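Local coordinates for protein chitinase A (Pteris ryukyuensis, PDB 4RL3) that probably hydrolyses the glycosidic bonds of chitin, this chain being the catalytic domain of a longer family 18 chitinase that also carries LysM, at residues T133-I138 with G171-V176; Q140-L145 with S175-V180. One frame throughout, in Å; residues are numbered along the deposited sequence.

Contact 1 (T133-I138 with G171-V176)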
loop_
_atom_site.group_PDB
_atom_site.type_symbol
_atom_site.label_atom_id
_atom_site.label_comp_id
_atom_site.label_asym_id
_atom_site.label_seq_id
_atom_site.Cartn_x
_atom_site.Cartn_y
_atom_site.Cartn_z
ATOM N N THR A 133 9.728 -15.227 -11.798
ATOM C CA THR A 133 9.699 -14.087 -12.707
ATOM C C THR A 133 9.168 -12.848 -11.998
ATOM O O THR A 133 9.771 -11.788 -12.080
ATOM C CB THR A 133 8.890 -14.391 -13.973
ATOM O OG1 THR A 133 9.586 -15.386 -14.740
ATOM C CG2 THR A 133 8.696 -13.137 -14.813
ATOM N N PHE A 134 8.056 -12.997 -11.280
ATOM C CA PHE A 134 7.493 -11.892 -10.506
ATOM C C PHE A 134 8.501 -11.333 -9.499
ATOM O O PHE A 134 8.718 -10.126 -9.431
ATOM C CB PHE A 134 6.212 -12.331 -9.784
ATOM C CG PHE A 134 5.644 -11.296 -8.853
ATOM C CD1 PHE A 134 5.092 -10.128 -9.351
ATOM C CD2 PHE A 134 5.672 -11.482 -7.476
ATOM C CE1 PHE A 134 4.574 -9.175 -8.499
ATOM C CE2 PHE A 134 5.133 -10.535 -6.611
ATOM C CZ PHE A 134 4.605 -9.370 -7.128
ATOM N N VAL A 135 9.126 -12.215 -8.733
ATOM C CA VAL A 135 10.046 -11.784 -7.700
ATOM C C VAL A 135 11.247 -11.049 -8.303
ATOM O O VAL A 135 11.676 -10.014 -7.793
ATOM C CB VAL A 135 10.493 -12.983 -6.824
ATOM C CG1 VAL A 135 11.656 -12.610 -5.921
ATOM C CG2 VAL A 135 9.317 -13.523 -6.009
ATOM N N SER A 136 11.794 -11.582 -9.388
ATOM C CA SER A 136 12.909 -10.934 -10.059
ATOM C C SER A 136 12.537 -9.530 -10.547
ATOM O O SER A 136 13.278 -8.580 -10.339
ATOM C CB SER A 136 13.362 -11.780 -11.245
ATOM O OG SER A 136 14.505 -11.203 -11.857
ATOM N N CYS A 137 11.379 -9.412 -11.187
ATOM C CA CYS A 137 10.931 -8.112 -11.701
ATOM C C CYS A 137 10.802 -7.079 -10.581
ATOM O O CYS A 137 11.329 -5.970 -10.672
ATOM C CB CYS A 137 9.576 -8.241 -12.409
ATOM S SG CYS A 137 9.673 -8.987 -14.052
ATOM N N ILE A 138 10.084 -7.439 -9.531
ATOM C CA ILE A 138 9.799 -6.482 -8.467
ATOM C C ILE A 138 11.039 -6.190 -7.620
ATOM O O ILE A 138 11.284 -5.036 -7.245
ATOM C CB ILE A 138 8.650 -6.970 -7.560
ATOM C CG1 ILE A 138 7.352 -7.116 -8.364
ATOM C CG2 ILE A 138 8.454 -6.041 -6.366
ATOM C CD1 ILE A 138 6.881 -5.865 -9.061
ATOM N N GLY A 171 11.686 -12.316 1.621
ATOM C CA GLY A 171 12.815 -13.067 2.165
ATOM C C GLY A 171 14.105 -12.799 1.412
ATOM O O GLY A 171 15.198 -12.939 1.968
ATOM N N GLN A 172 13.947 -12.398 0.150
ATOM C CA GLN A 172 15.040 -12.119 -0.767
ATOM C C GLN A 172 15.498 -10.650 -0.785
ATOM O O GLN A 172 16.678 -10.364 -0.992
ATOM C CB GLN A 172 14.581 -12.520 -2.169
ATOM C CG GLN A 172 15.701 -12.750 -3.159
ATOM C CD GLN A 172 15.270 -13.500 -4.389
ATOM O OE1 GLN A 172 15.946 -13.458 -5.416
ATOM N NE2 GLN A 172 14.128 -14.190 -4.310
ATOM N N TYR A 173 14.560 -9.724 -0.569
ATOM C CA TYR A 173 14.798 -8.291 -0.746
ATOM C C TYR A 173 14.439 -7.489 0.505
ATOM O O TYR A 173 14.145 -6.294 0.439
ATOM C CB TYR A 173 14.005 -7.791 -1.971
ATOM C CG TYR A 173 14.585 -8.281 -3.263
ATOM C CD1 TYR A 173 15.672 -7.635 -3.828
ATOM C CD2 TYR A 173 14.075 -9.401 -3.909
ATOM C CE1 TYR A 173 16.234 -8.085 -5.005
ATOM C CE2 TYR A 173 14.635 -9.855 -5.078
ATOM C CZ TYR A 173 15.713 -9.190 -5.623
ATOM O OH TYR A 173 16.308 -9.616 -6.780
ATOM N N SER A 174 14.519 -8.122 1.676
ATOM C CA SER A 174 14.113 -7.421 2.893
ATOM C C SER A 174 14.923 -6.155 3.158
ATOM O O SER A 174 14.395 -5.190 3.695
ATOM C CB SER A 174 14.123 -8.347 4.111
ATOM O OG SER A 174 15.420 -8.810 4.408
ATOM N N SER A 175 16.191 -6.124 2.751
ATOM C CA SER A 175 17.003 -4.935 2.987
ATOM C C SER A 175 16.504 -3.691 2.257
ATOM O O SER A 175 16.826 -2.573 2.664
ATOM C CB SER A 175 18.461 -5.189 2.613
ATOM O OG SER A 175 18.607 -5.341 1.217
ATOM N N VAL A 176 15.736 -3.867 1.183
ATOM C CA VAL A 176 15.214 -2.713 0.445
ATOM C C VAL A 176 13.693 -2.569 0.551
ATOM O O VAL A 176 13.116 -1.645 -0.022
ATOM C CB VAL A 176 15.658 -2.715 -1.041
ATOM C CG1 VAL A 176 17.170 -2.518 -1.144
ATOM C CG2 VAL A 176 15.210 -3.976 -1.772
#

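Contact 2 (Q140-L145 with S175-V180). With EDO (1,2-ethanediol), chain D.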
loop_
_atom_site.group_PDB
_atom_site.type_symbol
_atom_site.label_atom_id
_atom_site.label_comp_id
_atom_site.label_asym_id
_atom_site.label_seq_id
_atom_site.Cartn_x
_atom_site.Cartn_y
_atom_site.Cartn_z
ATOM N N GLN A 140 14.160 -6.302 -8.518
ATOM C CA GLN A 140 15.033 -5.426 -9.312
ATOM C C GLN A 140 14.491 -4.002 -9.384
ATOM O O GLN A 140 15.240 -3.046 -9.287
ATOM C CB GLN A 140 15.198 -5.979 -10.722
ATOM C CG GLN A 140 16.082 -7.199 -10.801
ATOM C CD GLN A 140 16.337 -7.590 -12.245
ATOM O OE1 GLN A 140 17.012 -6.866 -12.975
ATOM N NE2 GLN A 140 15.782 -8.714 -12.675
ATOM N N LEU A 141 13.181 -3.866 -9.580
ATOM C CA LEU A 141 12.531 -2.555 -9.623
ATOM C C LEU A 141 12.808 -1.779 -8.332
ATOM O O LEU A 141 13.254 -0.635 -8.369
ATOM C CB LEU A 141 11.028 -2.728 -9.831
ATOM C CG LEU A 141 10.155 -1.486 -9.661
ATOM C CD1 LEU A 141 10.548 -0.403 -10.662
ATOM C CD2 LEU A 141 8.693 -1.850 -9.802
ATOM N N ILE A 142 12.556 -2.417 -7.192
ATOM C CA ILE A 142 12.749 -1.738 -5.908
ATOM C C ILE A 142 14.224 -1.407 -5.673
ATOM O O ILE A 142 14.574 -0.308 -5.237
ATOM C CB ILE A 142 12.198 -2.575 -4.733
ATOM C CG1 ILE A 142 10.685 -2.695 -4.835
ATOM C CG2 ILE A 142 12.588 -1.950 -3.407
ATOM C CD1 ILE A 142 10.088 -3.731 -3.898
ATOM N N THR A 143 15.087 -2.370 -5.977
ATOM C CA THR A 143 16.517 -2.223 -5.752
ATOM C C THR A 143 17.067 -1.067 -6.585
ATOM O O THR A 143 17.823 -0.226 -6.076
ATOM C CB THR A 143 17.258 -3.534 -6.085
ATOM O OG1 THR A 143 16.834 -4.558 -5.179
ATOM C CG2 THR A 143 18.766 -3.360 -5.997
ATOM N N GLN A 144 16.658 -0.988 -7.844
ATOM C CA GLN A 144 17.099 0.109 -8.703
ATOM C C GLN A 144 16.548 1.466 -8.263
ATOM O O GLN A 144 17.277 2.457 -8.277
ATOM C CB GLN A 144 16.712 -0.133 -10.152
ATOM C CG GLN A 144 17.532 -1.190 -10.855
ATOM C CD GLN A 144 17.377 -1.137 -12.370
ATOM O OE1 GLN A 144 17.308 -0.060 -12.975
ATOM N NE2 GLN A 144 17.386 -2.293 -12.987
ATOM N N LEU A 145 15.267 1.539 -7.894
ATOM C CA LEU A 145 14.720 2.822 -7.458
ATOM C C LEU A 145 15.412 3.317 -6.193
ATOM O O LEU A 145 15.599 4.525 -6.043
ATOM C CB LEU A 145 13.212 2.752 -7.250
ATOM C CG LEU A 145 12.364 2.598 -8.519
ATOM C CD1 LEU A 145 10.921 2.363 -8.118
ATOM C CD2 LEU A 145 12.450 3.796 -9.454
ATOM N N SER A 175 16.191 -6.124 2.751
ATOM C CA SER A 175 17.003 -4.935 2.987
ATOM C C SER A 175 16.504 -3.691 2.257
ATOM O O SER A 175 16.826 -2.573 2.664
ATOM C CB SER A 175 18.461 -5.189 2.613
ATOM O OG SER A 175 18.607 -5.341 1.217
ATOM N N VAL A 176 15.736 -3.867 1.183
ATOM C CA VAL A 176 15.214 -2.713 0.445
ATOM C C VAL A 176 13.693 -2.569 0.551
ATOM O O VAL A 176 13.116 -1.645 -0.022
ATOM C CB VAL A 176 15.658 -2.715 -1.041
ATOM C CG1 VAL A 176 17.170 -2.518 -1.144
ATOM C CG2 VAL A 176 15.210 -3.976 -1.772
ATOM N N ILE A 177 13.044 -3.453 1.304
ATOM C CA ILE A 177 11.617 -3.331 1.547
ATOM C C ILE A 177 11.420 -2.838 2.974
ATOM O O ILE A 177 11.692 -3.553 3.926
ATOM C CB ILE A 177 10.885 -4.666 1.306
ATOM C CG1 ILE A 177 10.979 -5.056 -0.176
ATOM C CG2 ILE A 177 9.410 -4.555 1.698
ATOM C CD1 ILE A 177 10.607 -6.484 -0.464
ATOM N N ASP A 178 10.922 -1.621 3.112
ATOM C CA ASP A 178 10.834 -0.967 4.409
ATOM C C ASP A 178 9.619 -1.368 5.212
ATOM O O ASP A 178 9.694 -1.408 6.436
ATOM C CB ASP A 178 10.820 0.536 4.212
ATOM C CG ASP A 178 11.993 1.007 3.408
ATOM O OD1 ASP A 178 13.132 0.963 3.947
ATOM O OD2 ASP A 178 11.792 1.391 2.234
ATOM N N LEU A 179 8.501 -1.616 4.532
ATOM C CA LEU A 179 7.213 -1.819 5.208
ATOM C C LEU A 179 6.403 -2.907 4.531
ATOM O O LEU A 179 6.419 -3.038 3.302
ATOM C CB LEU A 179 6.398 -0.526 5.224
ATOM C CG LEU A 179 6.999 0.681 5.939
ATOM C CD1 LEU A 179 6.251 1.939 5.572
ATOM C CD2 LEU A 179 7.003 0.465 7.445
ATOM N N VAL A 180 5.725 -3.703 5.354
ATOM C CA VAL A 180 4.834 -4.748 4.886
ATOM C C VAL A 180 3.414 -4.328 5.257
ATOM O O VAL A 180 3.024 -4.350 6.435
ATOM C CB VAL A 180 5.206 -6.126 5.485
ATOM C CG1 VAL A 180 4.234 -7.197 4.984
ATOM C CG2 VAL A 180 6.645 -6.487 5.126
HETATM C C1 EDO D . 16.323 1.783 3.284
HETATM O O1 EDO D . 15.091 2.379 2.887
HETATM C C2 EDO D . 16.456 0.408 2.642
HETATM O O2 EDO D . 16.633 0.524 1.224
#

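Contact 1 (T133-I138 with G171-V176)
Val135 meets Gln172 and Tyr173 through its CG1 methyl. The closest approach is to the amide nitrogen of Gln172, with Val135 CG1 3.3 Å from Gln172 NE2. The carbon behind it, Gln172 CD, is 4.0 Å from Val135 CG1. The methyl lies over one face of the amide, at its nitrogen end. Tyr173 brings in one ring atom: CE2 lies 4.1 Å from Val135 CG1 and 4.0 Å from the backbone oxygen Val135 O. This oxygen comes to the ring at a slant.

Gln172 covers the distance because CG is anti to its backbone N (chi1 -160°) and the chain stays extended beyond it. Val135 CG1 is likewise anti to its own N. Because CG1 is beside the carbonyl carbon, methyl and carbonyl oxygen reach the same ring atom, Tyr173 CE2. Gln172 is exposed and Val135 buried, so the amide lies at the outer margin of the contact.

Behind Val135, helix 131-147 is held by backbone bonds such as Cys137 N to Thr133 O, 3.0 Å. Val135 also touches Ala168, one turn further back in helix 163-173. Behind Tyr173, the chain turns through the bond from Val176 N to Tyr173 O, 3.0 Å. On the inner side of helix 131-147, Phe134 and Ile138 rest on Ile121 of strand 118-123. The contact joins two successive outer helices, 131-147 and 163-173, with strand 153-156 between them in the chain. Such side-by-side packing of neighbouring helices around the strands is the outer layer of the TIM barrel of family 18 glycoside hydrolases.

Contact 2 (Q140-L145 with S175-V180)
Ile142 places its CG2 methyl off one side of the flat carbonyl of Val176, well out of the carbonyl plane, with Ile142 CG2 3.4 Å from Val176 O. The other flat group is the carboxylate of Asp178, whose two oxygens have separate tasks. OD1 accepts a hydrogen bond from O1 of a 1,2-ethanediol, probably from the crystallisation liquor; Asp178 OD1 and the diol O1 are 2.6 Å apart, and the angle at OD1 is about 119°. OD2 takes a salt bridge from Lys146 NZ and a hydrogen bond from Ala154 N. In the TIM barrel this is an alpha-to-beta loop, where the chain leaves helix 163-173 and enters strand 179-180 beside strand 153-156.

Lys146 NZ also bonds Val176 O and the diol, so one ammonium group ties together the loop carbonyl, the carboxylate and the ligand. With an alanine here instead of Asp178, Lys146 would probably lose its carboxylate mate and Ala154 N, on strand 153-156, a side-chain acceptor.

The rest of the contact is mostly apolar. Ile142 CG2 is 3.7 Å from Val176 CG2, and the two side chains cross obliquely. The other branch of Ile142 runs deeper. Its CG1 is anti to the carbonyl carbon (chi1 -66°) and carries CD1 to 4.1 Å from Ile177 CG1. There the side chains cross at about a right angle. Ile177 is buried and packs on Leu169 and Phe170 of helix 163-173. Thr143 closes the outer side. Its OG1 is hydrogen-bonded to Gly139 O within its own helix, and its contact with the loop is Thr143 OG1 to Val176 CG2, 3.8 Å.

Overall arrangement
Contacts 1 and 2 are two successive stations along helix 131-147, with centres about 7 Å apart. On the other side the chain passes from the end of helix 163-173 through a short turn into strand 179-180, and residues 175-176 belong to both contacts. They touch directly where Tyr173 CD1 packs 3.6 Å from Thr143 OG1. Contact 1 is the more peripheral, about 16 Å from the centre of the chain against 13 Å for contact 2. In TIM barrels the catalytic end is where strands finish; contact 2 lies where strand 179-180 begins, so its bound diol is unlikely to mark the substrate site.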